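Side-chain contacts in adenosine deaminase 1 (Arthrobacter aurescens, PDB 3RYS), which probably catalyses the zinc-dependent hydrolytic deamination of adenine to hypoxanthine, a step of purine salvage and nitrogen catabolism: residues 19-24 and 169-174; 30-35 and 40-45; 35-40 and 79-84; 68-73 and 104-109; 140-145 and 149-154. All blocks are in the same frame, centred on the assembly; numbering follows the deposited sequence.

Contact 1: residues 19-24 and 169-174; sequences HLHIEG and GLDSAE. With ZN (zinc ion), chain C; ADE (adenine), chain D.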
# COMPACT_ATOMS: atom_id res chain seq x y z
N HIS A 19 0.80 -2.53 -2.52
CA HIS A 19 0.19 -2.05 -1.29
C HIS A 19 1.04 -0.93 -0.71
O HIS A 19 2.04 -1.18 -0.03
CB HIS A 19 0.06 -3.20 -0.28
CG HIS A 19 -0.69 -2.84 0.96
ND1 HIS A 19 -1.43 -3.76 1.68
CD2 HIS A 19 -0.83 -1.67 1.62
CE1 HIS A 19 -1.98 -3.17 2.72
NE2 HIS A 19 -1.63 -1.90 2.71
N LEU A 20 0.64 0.31 -0.97
CA LEU A 20 1.41 1.47 -0.52
C LEU A 20 0.59 2.75 -0.51
O LEU A 20 0.02 3.14 -1.53
CB LEU A 20 2.64 1.67 -1.40
CG LEU A 20 3.37 2.96 -1.04
CD1 LEU A 20 4.84 2.68 -0.79
CD2 LEU A 20 3.17 4.05 -2.09
N HIS A 21 0.56 3.40 0.65
CA HIS A 21 -0.15 4.66 0.81
C HIS A 21 0.81 5.83 0.63
O HIS A 21 1.81 5.94 1.33
CB HIS A 21 -0.79 4.72 2.19
CG HIS A 21 -1.64 3.53 2.50
ND1 HIS A 21 -3.01 3.55 2.36
CD2 HIS A 21 -1.32 2.29 2.93
CE1 HIS A 21 -3.50 2.37 2.70
NE2 HIS A 21 -2.49 1.59 3.05
N ILE A 22 0.50 6.71 -0.32
CA ILE A 22 1.40 7.81 -0.63
C ILE A 22 1.61 8.72 0.58
O ILE A 22 2.70 9.25 0.78
CB ILE A 22 0.94 8.60 -1.87
CG1 ILE A 22 2.13 9.32 -2.51
CG2 ILE A 22 -0.18 9.57 -1.52
CD1 ILE A 22 3.27 8.39 -2.88
N GLU A 23 0.57 8.88 1.39
CA GLU A 23 0.64 9.70 2.60
C GLU A 23 1.51 9.05 3.67
O GLU A 23 2.00 9.73 4.58
CB GLU A 23 -0.76 9.95 3.17
CG GLU A 23 -1.72 10.66 2.23
CD GLU A 23 -2.49 9.71 1.31
OE1 GLU A 23 -1.97 8.62 1.00
OE2 GLU A 23 -3.61 10.06 0.91
N GLY A 24 1.69 7.73 3.57
CA GLY A 24 2.51 6.99 4.51
C GLY A 24 3.96 7.02 4.09
O GLY A 24 4.84 6.43 4.73
N GLY A 169 -9.94 1.58 -3.48
CA GLY A 169 -9.44 0.87 -2.32
C GLY A 169 -10.26 1.16 -1.09
O GLY A 169 -11.18 1.96 -1.12
N LEU A 170 -9.91 0.50 0.01
CA LEU A 170 -10.66 0.64 1.25
C LEU A 170 -9.71 0.46 2.43
O LEU A 170 -9.16 -0.61 2.64
CB LEU A 170 -11.78 -0.41 1.28
CG LEU A 170 -13.01 -0.28 2.19
CD1 LEU A 170 -12.75 -0.89 3.56
CD2 LEU A 170 -13.49 1.17 2.32
N ASP A 171 -9.51 1.53 3.20
CA ASP A 171 -8.61 1.46 4.35
C ASP A 171 -9.14 2.22 5.56
O ASP A 171 -10.34 2.43 5.69
CB ASP A 171 -7.19 1.92 3.97
CG ASP A 171 -7.15 3.35 3.47
OD1 ASP A 171 -8.19 4.04 3.50
OD2 ASP A 171 -6.06 3.81 3.06
N SER A 172 -8.22 2.63 6.44
CA SER A 172 -8.55 3.24 7.73
C SER A 172 -9.03 2.18 8.75
O SER A 172 -8.92 0.98 8.50
CB SER A 172 -9.58 4.36 7.57
OG SER A 172 -9.58 5.19 8.71
N ALA A 173 -9.56 2.64 9.88
CA ALA A 173 -9.91 1.76 11.00
C ALA A 173 -10.81 0.58 10.62
O ALA A 173 -11.99 0.77 10.31
CB ALA A 173 -10.53 2.56 12.14
N GLU A 174 -10.27 -0.63 10.65
CA GLU A 174 -10.98 -1.80 10.15
C GLU A 174 -12.06 -2.34 11.10
O GLU A 174 -13.22 -2.50 10.71
CB GLU A 174 -10.01 -2.93 9.79
CG GLU A 174 -10.72 -4.15 9.21
CD GLU A 174 -9.76 -5.24 8.76
OE1 GLU A 174 -8.56 -5.16 9.09
OE2 GLU A 174 -10.21 -6.18 8.07
ZN ZN C . -2.34 -0.38 4.30
N9 ADE D . -4.31 3.61 6.23
C8 ADE D . -3.01 3.70 5.82
N7 ADE D . -2.32 2.58 5.97
C5 ADE D . -3.25 1.70 6.51
C6 ADE D . -3.15 0.35 6.90
N6 ADE D . -2.02 -0.36 6.79
N1 ADE D . -4.26 -0.24 7.40
C2 ADE D . -5.38 0.48 7.51
N3 ADE D . -5.60 1.76 7.17
C4 ADE D . -4.48 2.32 6.68
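H21 and D171 reach into the pocket from opposite directions and meet nearly coplanar, the imidazole and carboxylate planes being 18° apart. D171 brings OD2 to the edge of the ring, close to its plane, where it lies 3.0 Å from H21 CE1. H21 ND1 is almost as near, but the angle is too poor for a hydrogen bond. With CG of H21 next to the backbone N (chi1 -53°), the ring lies between D171 and the metal, and H21 NE2 binds zinc at 2.3 Å. One face of that ring carries adenine: N7 sits 3.1 Å above the plane, offset toward the rim. H19 enters from two residues earlier and also gives zinc its NE2, at 2.3 Å; H199 and D280 complete the protein's share of the site. Adenine is gripped from the other segment too, since S172 N donates to ADE N3 over 2.9 Å at a bent 135°, and CB of D171 packs near the same nitrogen. Adenine N6 is itself a ligand of zinc, at 2.5 Å. The exocyclic amine, the group lost in deamination, is held at the metal, consistent with attack on the neighbouring ring carbon C6.

Contact 2: residues 30-35 and 40-45; sequences LIFALA and IELPYE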
# COMPACT_ATOMS: atom_id res chain seq x y z
N LEU A 30 10.57 15.88 5.14
CA LEU A 30 9.66 16.52 4.19
C LEU A 30 8.51 17.22 4.91
O LEU A 30 8.08 18.30 4.51
CB LEU A 30 9.12 15.50 3.19
CG LEU A 30 8.26 16.10 2.08
CD1 LEU A 30 8.96 17.29 1.44
CD2 LEU A 30 7.91 15.05 1.03
N ILE A 31 8.03 16.59 5.98
CA ILE A 31 6.99 17.19 6.80
C ILE A 31 7.39 18.60 7.26
O ILE A 31 6.66 19.56 7.06
CB ILE A 31 6.64 16.30 8.00
CG1 ILE A 31 6.13 14.94 7.52
CG2 ILE A 31 5.60 16.96 8.88
CD1 ILE A 31 5.70 14.01 8.64
N PHE A 32 8.57 18.70 7.86
CA PHE A 32 9.07 20.00 8.31
C PHE A 32 9.33 20.98 7.17
O PHE A 32 9.18 22.19 7.33
CB PHE A 32 10.33 19.81 9.16
CG PHE A 32 10.05 19.60 10.61
CD1 PHE A 32 9.50 18.41 11.05
CD2 PHE A 32 10.33 20.59 11.53
CE1 PHE A 32 9.23 18.22 12.40
CE2 PHE A 32 10.07 20.40 12.87
CZ PHE A 32 9.51 19.21 13.31
N ALA A 33 9.73 20.46 6.01
CA ALA A 33 9.99 21.31 4.86
C ALA A 33 8.69 21.90 4.30
O ALA A 33 8.62 23.08 3.96
CB ALA A 33 10.74 20.54 3.79
N LEU A 34 7.67 21.05 4.19
CA LEU A 34 6.38 21.49 3.67
C LEU A 34 5.68 22.41 4.66
O LEU A 34 5.02 23.37 4.26
CB LEU A 34 5.50 20.29 3.31
CG LEU A 34 6.06 19.41 2.19
CD1 LEU A 34 5.17 18.21 1.93
CD2 LEU A 34 6.25 20.23 0.92
N ALA A 35 5.82 22.11 5.94
CA ALA A 35 5.31 22.98 6.98
C ALA A 35 5.89 24.37 6.79
O ALA A 35 5.18 25.37 6.82
CB ALA A 35 5.66 22.44 8.36
N ILE A 40 3.27 26.77 8.16
CA ILE A 40 2.45 26.05 9.12
C ILE A 40 3.23 25.79 10.41
O ILE A 40 4.38 25.37 10.37
CB ILE A 40 1.97 24.70 8.55
CG1 ILE A 40 0.95 24.93 7.43
CG2 ILE A 40 1.37 23.83 9.65
CD1 ILE A 40 0.57 23.67 6.69
N GLU A 41 2.58 26.08 11.53
CA GLU A 41 3.13 25.75 12.84
C GLU A 41 2.86 24.28 13.16
O GLU A 41 1.71 23.84 13.15
CB GLU A 41 2.50 26.64 13.92
CG GLU A 41 2.93 26.32 15.34
CD GLU A 41 4.38 26.69 15.59
OE1 GLU A 41 4.92 27.53 14.85
OE2 GLU A 41 4.98 26.13 16.54
N LEU A 42 3.92 23.53 13.43
CA LEU A 42 3.79 22.12 13.79
C LEU A 42 3.71 21.94 15.31
O LEU A 42 4.31 22.71 16.06
CB LEU A 42 4.96 21.31 13.20
CG LEU A 42 4.97 21.12 11.68
CD1 LEU A 42 6.21 20.36 11.22
CD2 LEU A 42 3.71 20.40 11.23
N PRO A 43 2.96 20.92 15.76
CA PRO A 43 2.82 20.59 17.18
C PRO A 43 4.06 19.91 17.75
O PRO A 43 3.95 19.24 18.78
CB PRO A 43 1.65 19.60 17.21
CG PRO A 43 1.05 19.62 15.83
CD PRO A 43 2.15 20.03 14.91
N TYR A 44 5.20 20.07 17.10
CA TYR A 44 6.44 19.46 17.56
C TYR A 44 7.55 20.49 17.62
O TYR A 44 7.79 21.20 16.65
CB TYR A 44 6.88 18.31 16.64
CG TYR A 44 5.74 17.50 16.08
CD1 TYR A 44 4.92 16.75 16.91
CD2 TYR A 44 5.49 17.48 14.72
CE1 TYR A 44 3.88 16.00 16.40
CE2 TYR A 44 4.45 16.74 14.19
CZ TYR A 44 3.64 16.00 15.04
OH TYR A 44 2.60 15.26 14.52
N GLU A 45 8.21 20.58 18.78
CA GLU A 45 9.32 21.49 18.96
C GLU A 45 10.35 21.30 17.85
O GLU A 45 10.71 22.24 17.14
CB GLU A 45 9.98 21.24 20.32
CG GLU A 45 11.14 22.17 20.63
CD GLU A 45 10.68 23.56 21.05
OE1 GLU A 45 9.63 23.66 21.71
OE2 GLU A 45 11.38 24.54 20.72
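L42 lays its side chain against the flank of helix 28-37, in the corner between A35 and F32. Its chi1 of -71° swings CG opposite its own carbonyl carbon, which sends the branches toward the helix. Leaving CB, the first atom to touch is CG, 3.6 Å from A35 CB. Of the two methyls, CD2 stays near A35 CB, while CD1 does most of the work: it sits over the centre of the F32 ring in a CH-pi contact, 3.8 Å from the centroid and 8° off the normal. The same CD1 meets I31 CG2 at 4.2 Å, the two side chains crossing at about a right angle. Beyond L42, the F32 ring runs on to Y44, its CZ lying 4.3 Å from Y44 CB. Replacing F32 with an alanine would probably leave L42 CD1 without the aromatic face it rests on and open a gap beside Y44. I40 N donates to A35 O over 2.7 Å, almost straight at 176°, and the CB atoms of A35 and I40 pack together. With G39 at positive phi and its own bond back to E36 O, this is the Schellman motif that ends helix 28-37.

Contact 3: residues 35-40 and 79-84; sequences AERNGI and FTDMTR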
# COMPACT_ATOMS: atom_id res chain seq x y z
N ALA A 35 5.82 22.11 5.94
CA ALA A 35 5.31 22.98 6.98
C ALA A 35 5.89 24.37 6.79
O ALA A 35 5.18 25.37 6.82
CB ALA A 35 5.66 22.44 8.36
N GLU A 36 7.20 24.43 6.57
CA GLU A 36 7.89 25.70 6.42
C GLU A 36 7.41 26.46 5.19
O GLU A 36 7.11 27.65 5.26
CB GLU A 36 9.39 25.49 6.35
CG GLU A 36 10.20 26.77 6.41
CD GLU A 36 11.62 26.53 6.88
OE1 GLU A 36 11.89 25.43 7.41
OE2 GLU A 36 12.46 27.44 6.72
N ARG A 37 7.33 25.76 4.06
CA ARG A 37 6.89 26.34 2.81
C ARG A 37 5.46 26.87 2.89
O ARG A 37 5.09 27.82 2.19
CB ARG A 37 7.01 25.32 1.68
CG ARG A 37 7.02 25.93 0.28
CD ARG A 37 7.62 24.97 -0.73
NE ARG A 37 6.75 23.84 -1.02
CZ ARG A 37 7.07 22.81 -1.81
NH1 ARG A 37 8.27 22.78 -2.38
NH2 ARG A 37 6.20 21.83 -2.01
N ASN A 38 4.65 26.25 3.74
CA ASN A 38 3.25 26.65 3.87
C ASN A 38 3.04 27.55 5.08
O ASN A 38 1.91 27.93 5.40
CB ASN A 38 2.34 25.43 3.97
CG ASN A 38 2.18 24.72 2.65
OD1 ASN A 38 1.99 23.51 2.60
ND2 ASN A 38 2.25 25.48 1.56
N GLY A 39 4.14 27.90 5.75
CA GLY A 39 4.07 28.70 6.95
C GLY A 39 3.14 28.08 7.98
O GLY A 39 2.32 28.75 8.59
N ILE A 40 3.27 26.77 8.16
CA ILE A 40 2.45 26.05 9.12
C ILE A 40 3.23 25.79 10.41
O ILE A 40 4.38 25.37 10.37
CB ILE A 40 1.97 24.70 8.55
CG1 ILE A 40 0.95 24.93 7.43
CG2 ILE A 40 1.37 23.83 9.65
CD1 ILE A 40 0.57 23.67 6.69
N PHE A 79 1.76 17.74 -3.04
CA PHE A 79 1.44 16.37 -3.40
C PHE A 79 2.45 15.80 -4.40
O PHE A 79 2.89 14.66 -4.26
CB PHE A 79 0.01 16.26 -3.93
CG PHE A 79 -1.04 16.44 -2.87
CD1 PHE A 79 -1.42 15.38 -2.06
CD2 PHE A 79 -1.63 17.68 -2.66
CE1 PHE A 79 -2.38 15.54 -1.07
CE2 PHE A 79 -2.59 17.85 -1.67
CZ PHE A 79 -2.97 16.78 -0.88
N THR A 80 2.81 16.60 -5.39
CA THR A 80 3.80 16.22 -6.38
C THR A 80 5.13 15.87 -5.72
O THR A 80 5.69 14.80 -5.95
CB THR A 80 4.04 17.34 -7.40
OG1 THR A 80 2.88 17.49 -8.23
CG2 THR A 80 5.25 17.04 -8.26
N ASP A 81 5.64 16.80 -4.91
CA ASP A 81 6.87 16.59 -4.16
C ASP A 81 6.85 15.28 -3.38
O ASP A 81 7.82 14.52 -3.41
CB ASP A 81 7.12 17.76 -3.21
CG ASP A 81 7.63 19.00 -3.92
OD1 ASP A 81 7.98 18.89 -5.11
OD2 ASP A 81 7.68 20.07 -3.29
N MET A 82 5.75 15.01 -2.68
CA MET A 82 5.66 13.82 -1.85
C MET A 82 5.72 12.55 -2.69
O MET A 82 6.37 11.57 -2.32
CB MET A 82 4.36 13.82 -1.04
CG MET A 82 3.99 12.46 -0.47
SD MET A 82 2.41 12.51 0.40
CE MET A 82 1.30 12.90 -0.95
N THR A 83 5.03 12.59 -3.83
CA THR A 83 4.94 11.45 -4.72
C THR A 83 6.29 11.15 -5.36
O THR A 83 6.70 10.00 -5.48
CB THR A 83 3.89 11.68 -5.81
OG1 THR A 83 2.66 12.12 -5.22
CG2 THR A 83 3.64 10.39 -6.60
N ARG A 84 7.00 12.21 -5.75
CA ARG A 84 8.29 12.06 -6.39
C ARG A 84 9.35 11.56 -5.43
O ARG A 84 10.26 10.83 -5.83
CB ARG A 84 8.73 13.38 -7.04
CG ARG A 84 8.16 13.58 -8.43
CD ARG A 84 8.34 14.99 -8.97
NE ARG A 84 7.79 15.07 -10.32
CZ ARG A 84 7.44 16.20 -10.94
NH1 ARG A 84 7.58 17.36 -10.32
NH2 ARG A 84 6.95 16.15 -12.17
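R37 and D81 form the one link between these segments, a salt bridge on the protein surface. The two side chains come from opposite directions, and R37 grips end-on, with both terminal nitrogens on a single oxygen: NH2 lies 2.6 Å and NH1 2.9 Å from D81 OD2. That oxygen lies near the guanidinium plane, yet the carboxylate is turned 47° from it, so this is not the flat, two-oxygen pairing. NH2 comes on the anti side of OD2, tilted out of the carboxylate plane. A bend at chi3 (72°) in an otherwise drawn-out arginine chain sets the guanidinium edge toward D81. NH2 has a second anionic partner in D78, one turn earlier on the helix of D81. A lysine in place of D81 would probably set a second positive charge against R37 and leave it D78 as its anionic mate.

T83 OG1 donates to F79 O over 2.7 Å, from the opposite face of the carbonyl to T83 N. Around G39, whose phi is positive, G39 N bonds to E36 O at 3.0 Å and I40 N to A35 O. These bonds make the Schellman motif that ends helix 28-37.

Contact 4: residues 68-73 and 104-109; sequences ANMAVL and PQAHTS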
# COMPACT_ATOMS: atom_id res chain seq x y z
N ALA A 68 -2.70 13.26 11.14
CA ALA A 68 -2.20 14.52 11.67
C ALA A 68 -1.16 15.12 10.73
O ALA A 68 -1.17 16.32 10.45
CB ALA A 68 -1.61 14.33 13.05
N ASN A 69 -0.27 14.26 10.24
CA ASN A 69 0.84 14.71 9.40
C ASN A 69 0.40 15.26 8.05
O ASN A 69 1.12 16.06 7.43
CB ASN A 69 1.87 13.60 9.23
CG ASN A 69 2.71 13.39 10.48
OD1 ASN A 69 3.49 12.45 10.56
ND2 ASN A 69 2.56 14.29 11.45
N MET A 70 -0.78 14.85 7.60
CA MET A 70 -1.28 15.29 6.30
C MET A 70 -1.55 16.79 6.24
O MET A 70 -1.80 17.34 5.17
CB MET A 70 -2.55 14.52 5.93
CG MET A 70 -2.35 13.04 5.71
SD MET A 70 -3.86 12.25 5.11
CE MET A 70 -3.42 10.53 5.27
N ALA A 71 -1.51 17.44 7.40
CA ALA A 71 -1.84 18.86 7.49
C ALA A 71 -0.90 19.77 6.69
O ALA A 71 -1.27 20.89 6.35
CB ALA A 71 -1.89 19.30 8.95
N VAL A 72 0.30 19.28 6.40
CA VAL A 72 1.27 20.07 5.64
C VAL A 72 1.03 20.02 4.14
O VAL A 72 1.62 20.79 3.38
CB VAL A 72 2.73 19.64 5.94
CG1 VAL A 72 3.03 19.78 7.43
CG2 VAL A 72 2.97 18.21 5.46
N LEU A 73 0.15 19.11 3.71
CA LEU A 73 -0.17 18.96 2.30
C LEU A 73 -1.26 19.92 1.86
O LEU A 73 -2.44 19.60 1.94
CB LEU A 73 -0.62 17.53 2.01
CG LEU A 73 0.38 16.41 2.28
CD1 LEU A 73 -0.26 15.05 2.06
CD2 LEU A 73 1.61 16.60 1.40
N PRO A 104 -8.34 10.33 -0.77
CA PRO A 104 -8.95 11.59 -1.19
C PRO A 104 -9.63 12.31 -0.02
O PRO A 104 -9.45 13.51 0.15
CB PRO A 104 -10.01 11.14 -2.21
CG PRO A 104 -9.54 9.84 -2.69
CD PRO A 104 -8.81 9.19 -1.57
N GLN A 105 -10.40 11.57 0.77
CA GLN A 105 -11.17 12.16 1.86
C GLN A 105 -10.30 12.75 2.97
O GLN A 105 -10.71 13.69 3.64
CB GLN A 105 -12.13 11.13 2.46
CG GLN A 105 -13.27 10.72 1.55
CD GLN A 105 -13.86 9.38 1.94
OE1 GLN A 105 -13.20 8.35 1.83
NE2 GLN A 105 -15.11 9.38 2.40
N ALA A 106 -9.10 12.21 3.18
CA ALA A 106 -8.22 12.70 4.23
C ALA A 106 -7.70 14.09 3.89
O ALA A 106 -7.11 14.77 4.73
CB ALA A 106 -7.08 11.75 4.46
N HIS A 107 -7.94 14.52 2.65
CA HIS A 107 -7.53 15.85 2.23
C HIS A 107 -8.72 16.78 1.99
O HIS A 107 -8.67 17.96 2.31
CB HIS A 107 -6.63 15.76 0.99
CG HIS A 107 -5.57 14.72 1.10
ND1 HIS A 107 -5.56 13.58 0.34
CD2 HIS A 107 -4.49 14.64 1.92
CE1 HIS A 107 -4.51 12.84 0.67
NE2 HIS A 107 -3.85 13.46 1.63
N THR A 108 -9.81 16.23 1.45
CA THR A 108 -11.01 17.02 1.23
C THR A 108 -11.66 17.39 2.56
O THR A 108 -12.38 18.39 2.65
CB THR A 108 -12.03 16.29 0.31
OG1 THR A 108 -12.48 15.09 0.95
CG2 THR A 108 -11.40 15.95 -1.03
N SER A 109 -11.41 16.57 3.59
CA SER A 109 -11.92 16.83 4.94
C SER A 109 -11.15 17.95 5.61
O SER A 109 -11.50 18.37 6.71
CB SER A 109 -11.80 15.58 5.82
OG SER A 109 -12.72 14.58 5.41
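M70 is the first residue of 68-73 to reach across, and it does so by resting its thioether on A106 and H107. The side chain sets off along the N side of its backbone (chi1 -65°) and is extended from CG on, which carries the sulfur straight to the short helix 104-108. SD comes to 3.3 Å from A106 CB, with CE alongside the same methyl at 3.9 Å. On its other contact SD lies 3.7 Å from H107 NE2. The sulfur stands 4.4 Å from the imidazole centroid and 48° off the ring normal, an oblique sulfur-aromatic approach; the two side chains cross at about a right angle.

Three residues on, the chain has made a turn of 3-10 helix, closed by L73 N bonding to M70 O over 3.0 Å. The turn brings L73 back onto the same partner: its CD1 methyl approaches H107 NE2 to 3.9 Å, so that NE2 is met by a sulfur and by a methyl. No hydrogen bond joins the two segments, and the four touching residues are buried.

Helix 76-92 adds F79, whose ring meets H107 edge-to-face and also packs on L73. E23 touches both M70 and H107 from the loop after strand 15-17, while V72 and L73 pack on L34 of helix 28-37. On the far side of helix 104-108, Q105 bonds to L143 N of strand 135-143 and touches helix 148-160.

Contact 5: residues 140-145 and 149-154; sequences AAFLRD and DSALEV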
# COMPACT_ATOMS: atom_id res chain seq x y z
N ALA A 140 -7.62 5.30 -5.70
CA ALA A 140 -8.30 6.11 -4.70
C ALA A 140 -8.85 5.20 -3.61
O ALA A 140 -9.69 4.33 -3.88
CB ALA A 140 -9.41 6.92 -5.33
N ALA A 141 -8.36 5.39 -2.39
CA ALA A 141 -8.82 4.60 -1.25
C ALA A 141 -9.79 5.40 -0.38
O ALA A 141 -9.62 6.61 -0.19
CB ALA A 141 -7.65 4.10 -0.43
N PHE A 142 -10.79 4.71 0.16
CA PHE A 142 -11.84 5.36 0.93
C PHE A 142 -11.75 5.02 2.42
O PHE A 142 -11.41 3.91 2.79
CB PHE A 142 -13.21 5.00 0.34
CG PHE A 142 -13.41 5.54 -1.05
CD1 PHE A 142 -14.06 6.75 -1.26
CD2 PHE A 142 -12.93 4.85 -2.16
CE1 PHE A 142 -14.24 7.25 -2.54
CE2 PHE A 142 -13.11 5.35 -3.44
CZ PHE A 142 -13.76 6.55 -3.63
N LEU A 143 -12.03 6.01 3.26
CA LEU A 143 -11.92 5.84 4.71
C LEU A 143 -13.13 5.10 5.26
O LEU A 143 -14.22 5.65 5.35
CB LEU A 143 -11.77 7.20 5.39
CG LEU A 143 -10.69 8.09 4.77
CD1 LEU A 143 -10.59 9.43 5.49
CD2 LEU A 143 -9.34 7.38 4.76
N ARG A 144 -12.92 3.85 5.65
CA ARG A 144 -14.02 2.98 6.05
C ARG A 144 -14.74 3.46 7.31
O ARG A 144 -15.85 3.01 7.59
CB ARG A 144 -13.53 1.54 6.23
CG ARG A 144 -12.54 1.36 7.37
CD ARG A 144 -11.81 0.04 7.23
NE ARG A 144 -12.73 -1.04 6.91
CZ ARG A 144 -12.36 -2.21 6.40
NH1 ARG A 144 -11.09 -2.46 6.14
NH2 ARG A 144 -13.27 -3.14 6.13
N ASP A 145 -14.12 4.36 8.06
CA ASP A 145 -14.76 4.91 9.26
C ASP A 145 -15.47 6.24 8.99
O ASP A 145 -15.75 7.01 9.90
CB ASP A 145 -13.78 5.05 10.43
CG ASP A 145 -12.48 5.73 10.04
OD1 ASP A 145 -12.39 6.28 8.92
OD2 ASP A 145 -11.54 5.72 10.86
N ASP A 149 -22.07 6.98 2.06
CA ASP A 149 -22.70 7.99 1.22
C ASP A 149 -21.72 9.07 0.80
O ASP A 149 -21.74 9.53 -0.34
CB ASP A 149 -23.93 8.59 1.90
CG ASP A 149 -25.11 7.62 1.93
OD1 ASP A 149 -25.22 6.78 1.01
OD2 ASP A 149 -25.93 7.71 2.87
N SER A 150 -20.85 9.47 1.73
CA SER A 150 -19.83 10.46 1.41
C SER A 150 -18.77 9.88 0.50
O SER A 150 -18.20 10.58 -0.34
CB SER A 150 -19.20 11.02 2.68
OG SER A 150 -18.67 9.97 3.48
N ALA A 151 -18.49 8.59 0.65
CA ALA A 151 -17.56 7.90 -0.23
C ALA A 151 -18.12 7.85 -1.65
O ALA A 151 -17.39 8.01 -2.63
CB ALA A 151 -17.27 6.50 0.27
N LEU A 152 -19.43 7.63 -1.74
CA LEU A 152 -20.10 7.58 -3.04
C LEU A 152 -20.11 8.94 -3.71
O LEU A 152 -19.96 9.04 -4.93
CB LEU A 152 -21.53 7.04 -2.90
CG LEU A 152 -21.65 5.52 -2.81
CD1 LEU A 152 -22.98 5.09 -2.19
CD2 LEU A 152 -21.46 4.90 -4.19
N GLU A 153 -20.26 10.00 -2.92
CA GLU A 153 -20.26 11.34 -3.48
C GLU A 153 -18.88 11.74 -3.98
O GLU A 153 -18.76 12.36 -5.03
CB GLU A 153 -20.79 12.36 -2.47
CG GLU A 153 -22.30 12.45 -2.44
CD GLU A 153 -22.81 13.54 -1.52
OE1 GLU A 153 -21.98 14.32 -0.99
OE2 GLU A 153 -24.04 13.63 -1.33
N VAL A 154 -17.84 11.38 -3.23
CA VAL A 154 -16.47 11.64 -3.65
C VAL A 154 -16.14 10.86 -4.93
O VAL A 154 -15.55 11.40 -5.87
CB VAL A 154 -15.45 11.30 -2.55
CG1 VAL A 154 -14.03 11.45 -3.07
CG2 VAL A 154 -15.68 12.17 -1.32
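Strand residue F142 and helix residue A151 bring their CA atoms to 6.4 Å, the closest pair of the two backbones, as the chain leaves the strand and turns back along it as a helix. F142 carries the contact from the strand side. A chi1 of -65° turns its ring off the strand onto the helix face that carries A151 and V154. CD1 packs against A151 CB at 3.6 Å, and CE1 lies near the A151 carbonyl oxygen, which approaches the ring obliquely. One turn further along, V154 CB sits by the ring edge, near its plane, 4.2 Å from F142 CE1. The helix therefore meets the CD1-CE1 part of the ring with a methyl and a branched carbon, with no hydrogen bond between the segments. L185 of helix 183-191 touches both F142 and A151, and I168 of the adjoining strand packs on F142, so the ring is wedged between sheet and helices. Backbone bonds from F142 to G169 and D171 tie the strand to its parallel neighbour. Strand 135-143, helix 148-160 and strand 167-171 make one beta-alpha-beta crossover, the repeating element of the TIM-barrel fold of this family.

How the contacts relate
Contact 1 holds the zinc and adenine; contacts 4 and 5 lie next to it, and contacts 2 and 3 further out. Contact 5 is its neighbour in the sheet, with centres 12 Å apart, and G169 N probably bonds to A140 O at 2.8 Å. Contact 4 stands 13 Å from contact 1 between centres and touches it through E23, its M70 side chain about 7 Å from adenine at the nearest atoms. Q105 joins contact 4 to contact 5. Contacts 2 and 3 share A35, in helix 28-37, and I40, just beyond its end, with centres 22 and 20 Å from that of contact 1; M82 still packs on I22. Contacts 2 and 5 lie furthest apart, 28 Å between centres.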